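Local atomic coordinates of 4-alpha-glucanotransferase (Corynebacterium glutamicum, PDB entry 5B68), a protein that belongs to the amylomaltase (disproportionating enzyme) family of glucanotransferases and has a TIM-barrel main domain. Residues A[28-40]-A[470-483]. Numbering follows the deposited sequence.
Sequences IEVSDDTLVKILR and VMPRMQSPATGTYI
Thr34, Lys37 and Ile38 of helix 32-40 pack on a beta hairpin, in which strands 470-472 and 481-483 pair antiparallel and are joined by a long loop. The hairpin belongs to a four-stranded antiparallel sheet within the TIM-barrel family region. The contact joins the N-terminal part of the chain to that sheet. The helix axis runs almost square to strand 470-472, at 95°.

Ile38 lies over both strands. Its CD1 reaches Pro472 CD at 4.0 Å and also touches Val470 CG2. Its CG2 points along the other strand and meets Ile483 CG2 at 3.8 Å. The two gamma branches diverge from CB: CG1, which carries CD1, is anti to the carbonyl carbon (chi1 -63°), while CG2 is anti to the backbone N. One side chain thus serves both strands.

Lys37 crosses the Pro472 ring at about a right angle, with its CB 3.8 Å from Pro472 CG. Beyond CG the chain is extended and runs towards Gln475. Its NZ forms a salt bridge with Asp33 OD2, one helical turn back, on the syn lone pair of that oxygen. Pro472 and Gln475 are the ends of a type II turn.

Val30 comes in just before the helix. Its CG2 lies 3.4 Å from Thr481 OG1, and the two side chains cross almost perpendicularly. The hydrogen bond of that hydroxyl goes to Ala17 O. Next along the chain, Ser31 is the N-cap, and its OG accepts from Thr34 N.

Thr34 packs its methyl CG2 4.0 Å from Thr481 CG2. Its hydroxyl makes a hydrogen bond across the contact: Thr34 OG1 donates to Thr479 O at 2.6 Å, in the carbonyl plane and on a lone pair, with a C=O...donor angle of 141°.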
loop_
_atom_site.group_PDB
_atom_site.type_symbol
_atom_site.label_atom_id
_atom_site.label_comp_id
_atom_site.label_asym_id
_atom_site.label_seq_id
_atom_site.Cartn_x
_atom_site.Cartn_y
_atom_site.Cartn_z
ATOM N N ILE A 28 -21.522 18.456 -4.983
ATOM C CA ILE A 28 -20.732 19.546 -4.451
ATOM C C ILE A 28 -20.090 20.240 -5.625
ATOM O O ILE A 28 -19.494 19.571 -6.485
ATOM C CB ILE A 28 -19.613 19.026 -3.494
ATOM C CG1 ILE A 28 -20.201 18.191 -2.343
ATOM C CG2 ILE A 28 -18.769 20.173 -2.964
ATOM C CD1 ILE A 28 -21.289 18.863 -1.532
ATOM N N GLU A 29 -20.240 21.561 -5.688
ATOM C CA GLU A 29 -19.501 22.360 -6.647
ATOM C C GLU A 29 -18.358 22.944 -5.858
ATOM O O GLU A 29 -18.545 23.510 -4.807
ATOM C CB GLU A 29 -20.340 23.464 -7.270
ATOM C CG GLU A 29 -19.596 24.234 -8.365
ATOM C CD GLU A 29 -20.539 25.079 -9.234
ATOM O OE1 GLU A 29 -20.115 25.463 -10.342
ATOM O OE2 GLU A 29 -21.699 25.348 -8.822
ATOM N N VAL A 30 -17.170 22.754 -6.392
ATOM C CA VAL A 30 -15.956 23.065 -5.703
ATOM C C VAL A 30 -15.802 24.562 -5.745
ATOM O O VAL A 30 -16.110 25.194 -6.763
ATOM C CB VAL A 30 -14.764 22.326 -6.375
ATOM C CG1 VAL A 30 -13.436 22.780 -5.787
ATOM C CG2 VAL A 30 -14.943 20.801 -6.210
ATOM N N SER A 31 -15.301 25.118 -4.679
ATOM C CA SER A 31 -15.139 26.574 -4.629
ATOM C C SER A 31 -14.008 27.070 -5.539
ATOM O O SER A 31 -13.051 26.334 -5.836
ATOM C CB SER A 31 -14.872 27.036 -3.225
ATOM O OG SER A 31 -13.605 26.676 -2.754
ATOM N N ASP A 32 -14.096 28.343 -5.948
ATOM C CA ASP A 32 -13.013 28.993 -6.659
ATOM C C ASP A 32 -11.722 28.872 -5.845
ATOM O O ASP A 32 -10.659 28.614 -6.410
ATOM C CB ASP A 32 -13.298 30.503 -6.849
ATOM C CG ASP A 32 -14.372 30.817 -7.890
ATOM O OD1 ASP A 32 -14.992 29.881 -8.466
ATOM O OD2 ASP A 32 -14.577 32.050 -8.129
ATOM N N ASP A 33 -11.826 29.121 -4.534
ATOM C CA ASP A 33 -10.675 29.169 -3.633
ATOM C C ASP A 33 -9.930 27.844 -3.635
ATOM O O ASP A 33 -8.700 27.789 -3.644
ATOM C CB ASP A 33 -11.125 29.486 -2.170
ATOM C CG ASP A 33 -9.997 29.747 -1.256
ATOM O OD1 ASP A 33 -9.247 30.717 -1.470
ATOM O OD2 ASP A 33 -9.789 28.961 -0.313
ATOM N N THR A 34 -10.686 26.773 -3.627
ATOM C CA THR A 34 -10.104 25.412 -3.631
ATOM C C THR A 34 -9.397 25.165 -4.987
ATOM O O THR A 34 -8.310 24.612 -5.023
ATOM C CB THR A 34 -11.185 24.357 -3.352
ATOM O OG1 THR A 34 -11.568 24.445 -1.955
ATOM C CG2 THR A 34 -10.654 22.938 -3.731
ATOM N N LEU A 35 -10.039 25.549 -6.082
ATOM C CA LEU A 35 -9.425 25.335 -7.381
ATOM C C LEU A 35 -8.075 26.044 -7.456
ATOM O O LEU A 35 -7.086 25.465 -7.878
ATOM C CB LEU A 35 -10.326 25.814 -8.499
ATOM C CG LEU A 35 -11.604 24.970 -8.714
ATOM C CD1 LEU A 35 -12.468 25.611 -9.801
ATOM C CD2 LEU A 35 -11.368 23.467 -8.983
ATOM N N VAL A 36 -8.072 27.307 -7.081
ATOM C CA VAL A 36 -6.851 28.083 -7.099
ATOM C C VAL A 36 -5.798 27.465 -6.216
ATOM O O VAL A 36 -4.613 27.412 -6.621
ATOM C CB VAL A 36 -7.155 29.580 -6.727
ATOM C CG1 VAL A 36 -5.895 30.361 -6.516
ATOM C CG2 VAL A 36 -8.018 30.234 -7.805
ATOM N N LYS A 37 -6.151 27.041 -5.003
ATOM C CA LYS A 37 -5.115 26.532 -4.076
ATOM C C LYS A 37 -4.557 25.166 -4.551
ATOM O O LYS A 37 -3.391 24.897 -4.412
ATOM C CB LYS A 37 -5.656 26.375 -2.659
ATOM C CG LYS A 37 -5.788 27.736 -2.013
ATOM C CD LYS A 37 -6.582 27.680 -0.728
ATOM C CE LYS A 37 -6.377 28.987 0.038
ATOM N NZ LYS A 37 -7.465 29.090 1.077
ATOM N N ILE A 38 -5.403 24.343 -5.138
ATOM C CA ILE A 38 -4.932 23.053 -5.663
ATOM C C ILE A 38 -4.104 23.307 -6.927
ATOM O O ILE A 38 -3.053 22.735 -7.052
ATOM C CB ILE A 38 -6.089 22.082 -5.946
ATOM C CG1 ILE A 38 -6.800 21.773 -4.624
ATOM C CG2 ILE A 38 -5.564 20.767 -6.589
ATOM C CD1 ILE A 38 -5.893 21.245 -3.558
ATOM N N LEU A 39 -4.521 24.218 -7.795
ATOM C CA LEU A 39 -3.668 24.578 -8.958
ATOM C C LEU A 39 -2.286 25.086 -8.541
ATOM O O LEU A 39 -1.279 24.683 -9.094
ATOM C CB LEU A 39 -4.379 25.571 -9.840
ATOM C CG LEU A 39 -5.529 24.923 -10.610
ATOM C CD1 LEU A 39 -6.489 25.963 -11.189
ATOM C CD2 LEU A 39 -5.015 24.100 -11.779
ATOM N N ARG A 40 -2.252 25.927 -7.529
ATOM C CA ARG A 40 -0.980 26.423 -6.989
ATOM C C ARG A 40 -0.133 25.326 -6.353
ATOM O O ARG A 40 1.105 25.271 -6.613
ATOM C CB ARG A 40 -1.255 27.544 -5.995
ATOM C CG ARG A 40 -1.684 28.868 -6.627
ATOM C CD ARG A 40 -2.095 29.947 -5.590
ATOM N NE ARG A 40 -1.089 30.114 -4.550
ATOM C CZ ARG A 40 0.157 30.578 -4.727
ATOM N NH1 ARG A 40 0.967 30.658 -3.671
ATOM N NH2 ARG A 40 0.633 30.953 -5.921
ATOM N N VAL A 470 -8.040 15.313 -2.464
ATOM C CA VAL A 470 -7.035 16.136 -1.809
ATOM C C VAL A 470 -7.651 17.444 -1.336
ATOM O O VAL A 470 -8.561 17.985 -1.993
ATOM C CB VAL A 470 -5.835 16.468 -2.768
ATOM C CG1 VAL A 470 -5.094 15.197 -3.120
ATOM C CG2 VAL A 470 -6.273 17.141 -4.045
ATOM N N MET A 471 -7.053 18.018 -0.295
ATOM C CA MET A 471 -7.469 19.301 0.220
ATOM C C MET A 471 -6.244 20.154 0.402
ATOM O O MET A 471 -5.159 19.629 0.556
ATOM C CB MET A 471 -8.186 19.081 1.556
ATOM C CG MET A 471 -7.244 18.539 2.624
ATOM S SD MET A 471 -8.082 17.552 3.864
ATOM C CE MET A 471 -8.423 16.126 2.821
ATOM N N PRO A 472 -6.375 21.496 0.294
ATOM C CA PRO A 472 -5.209 22.327 0.606
ATOM C C PRO A 472 -4.732 21.976 2.008
ATOM O O PRO A 472 -5.546 21.704 2.896
ATOM C CB PRO A 472 -5.781 23.740 0.564
ATOM C CG PRO A 472 -6.941 23.652 -0.327
ATOM C CD PRO A 472 -7.548 22.307 -0.122
ATOM N N ARG A 473 -3.434 21.936 2.197
ATOM C CA ARG A 473 -2.916 21.404 3.419
ATOM C C ARG A 473 -3.418 22.263 4.575
ATOM O O ARG A 473 -3.457 23.463 4.475
ATOM C CB ARG A 473 -1.395 21.358 3.372
ATOM C CG ARG A 473 -0.785 20.520 4.469
ATOM C CD ARG A 473 0.616 20.078 4.129
ATOM N NE ARG A 473 0.631 18.897 3.290
ATOM C CZ ARG A 473 0.419 17.671 3.730
ATOM N NH1 ARG A 473 0.170 17.461 5.005
ATOM N NH2 ARG A 473 0.457 16.658 2.894
ATOM N N MET A 474 -3.814 21.612 5.656
ATOM C CA MET A 474 -4.294 22.262 6.879
ATOM C C MET A 474 -5.729 22.772 6.803
ATOM O O MET A 474 -6.193 23.442 7.698
ATOM C CB MET A 474 -3.363 23.375 7.345
ATOM C CG MET A 474 -2.144 22.909 8.128
ATOM S SD MET A 474 -2.448 22.203 9.761
ATOM C CE MET A 474 -3.183 23.546 10.673
ATOM N N GLN A 475 -6.434 22.416 5.747
ATOM C CA GLN A 475 -7.831 22.759 5.608
ATOM C C GLN A 475 -8.697 21.540 5.829
ATOM O O GLN A 475 -8.232 20.425 5.779
ATOM C CB GLN A 475 -8.126 23.353 4.234
ATOM C CG GLN A 475 -7.538 24.724 4.007
ATOM C CD GLN A 475 -8.155 25.427 2.830
ATOM O OE1 GLN A 475 -9.109 24.948 2.249
ATOM N NE2 GLN A 475 -7.615 26.569 2.482
ATOM N N SER A 476 -9.959 21.791 6.121
ATOM C CA SER A 476 -10.981 20.769 6.254
ATOM C C SER A 476 -11.120 19.959 4.958
ATOM O O SER A 476 -11.057 20.505 3.828
ATOM C CB SER A 476 -12.334 21.437 6.536
ATOM O OG SER A 476 -13.402 20.494 6.559
ATOM N N PRO A 477 -11.404 18.675 5.108
ATOM C CA PRO A 477 -11.685 17.864 3.922
ATOM C C PRO A 477 -12.898 18.307 3.098
ATOM O O PRO A 477 -12.969 18.049 1.893
ATOM C CB PRO A 477 -11.858 16.470 4.499
ATOM C CG PRO A 477 -11.139 16.494 5.831
ATOM C CD PRO A 477 -11.164 17.872 6.330
ATOM N N ALA A 478 -13.885 18.959 3.732
ATOM C CA ALA A 478 -14.983 19.607 3.007
ATOM C C ALA A 478 -14.536 20.572 1.917
ATOM O O ALA A 478 -15.299 20.811 1.015
ATOM C CB ALA A 478 -15.925 20.366 4.003
ATOM N N THR A 479 -13.326 21.135 2.033
ATOM C CA THR A 479 -12.742 22.036 1.069
ATOM C C THR A 479 -11.961 21.355 -0.054
ATOM O O THR A 479 -11.416 22.055 -0.887
ATOM C CB THR A 479 -11.856 23.104 1.717
ATOM O OG1 THR A 479 -10.622 22.564 2.226
ATOM C CG2 THR A 479 -12.655 23.776 2.873
ATOM N N GLY A 480 -11.956 20.030 -0.099
ATOM C CA GLY A 480 -11.151 19.341 -1.094
ATOM C C GLY A 480 -11.845 19.096 -2.408
ATOM O O GLY A 480 -13.008 19.507 -2.677
ATOM N N THR A 481 -11.070 18.444 -3.274
ATOM C CA THR A 481 -11.539 18.014 -4.556
ATOM C C THR A 481 -10.671 16.852 -5.060
ATOM O O THR A 481 -9.742 16.468 -4.358
ATOM C CB THR A 481 -11.565 19.160 -5.561
ATOM O OG1 THR A 481 -12.270 18.718 -6.703
ATOM C CG2 THR A 481 -10.195 19.677 -5.949
ATOM N N TYR A 482 -11.005 16.317 -6.223
ATOM C CA TYR A 482 -10.288 15.219 -6.820
ATOM C C TYR A 482 -9.241 15.725 -7.787
ATOM O O TYR A 482 -9.478 16.656 -8.510
ATOM C CB TYR A 482 -11.250 14.294 -7.562
ATOM C CG TYR A 482 -11.990 13.390 -6.631
ATOM C CD1 TYR A 482 -11.367 12.290 -6.095
ATOM C CD2 TYR A 482 -13.281 13.674 -6.225
ATOM C CE1 TYR A 482 -12.009 11.473 -5.215
ATOM C CE2 TYR A 482 -13.936 12.856 -5.339
ATOM C CZ TYR A 482 -13.289 11.757 -4.840
ATOM O OH TYR A 482 -13.906 10.923 -3.966
ATOM N N ILE A 483 -8.080 15.105 -7.757
ATOM C CA ILE A 483 -7.094 15.258 -8.841
ATOM C C ILE A 483 -6.959 13.938 -9.533
ATOM O O ILE A 483 -6.875 12.899 -8.888
ATOM C CB ILE A 483 -5.723 15.766 -8.371
ATOM C CG1 ILE A 483 -5.129 14.899 -7.276
ATOM C CG2 ILE A 483 -5.851 17.193 -7.881
ATOM C CD1 ILE A 483 -3.714 15.393 -6.906
#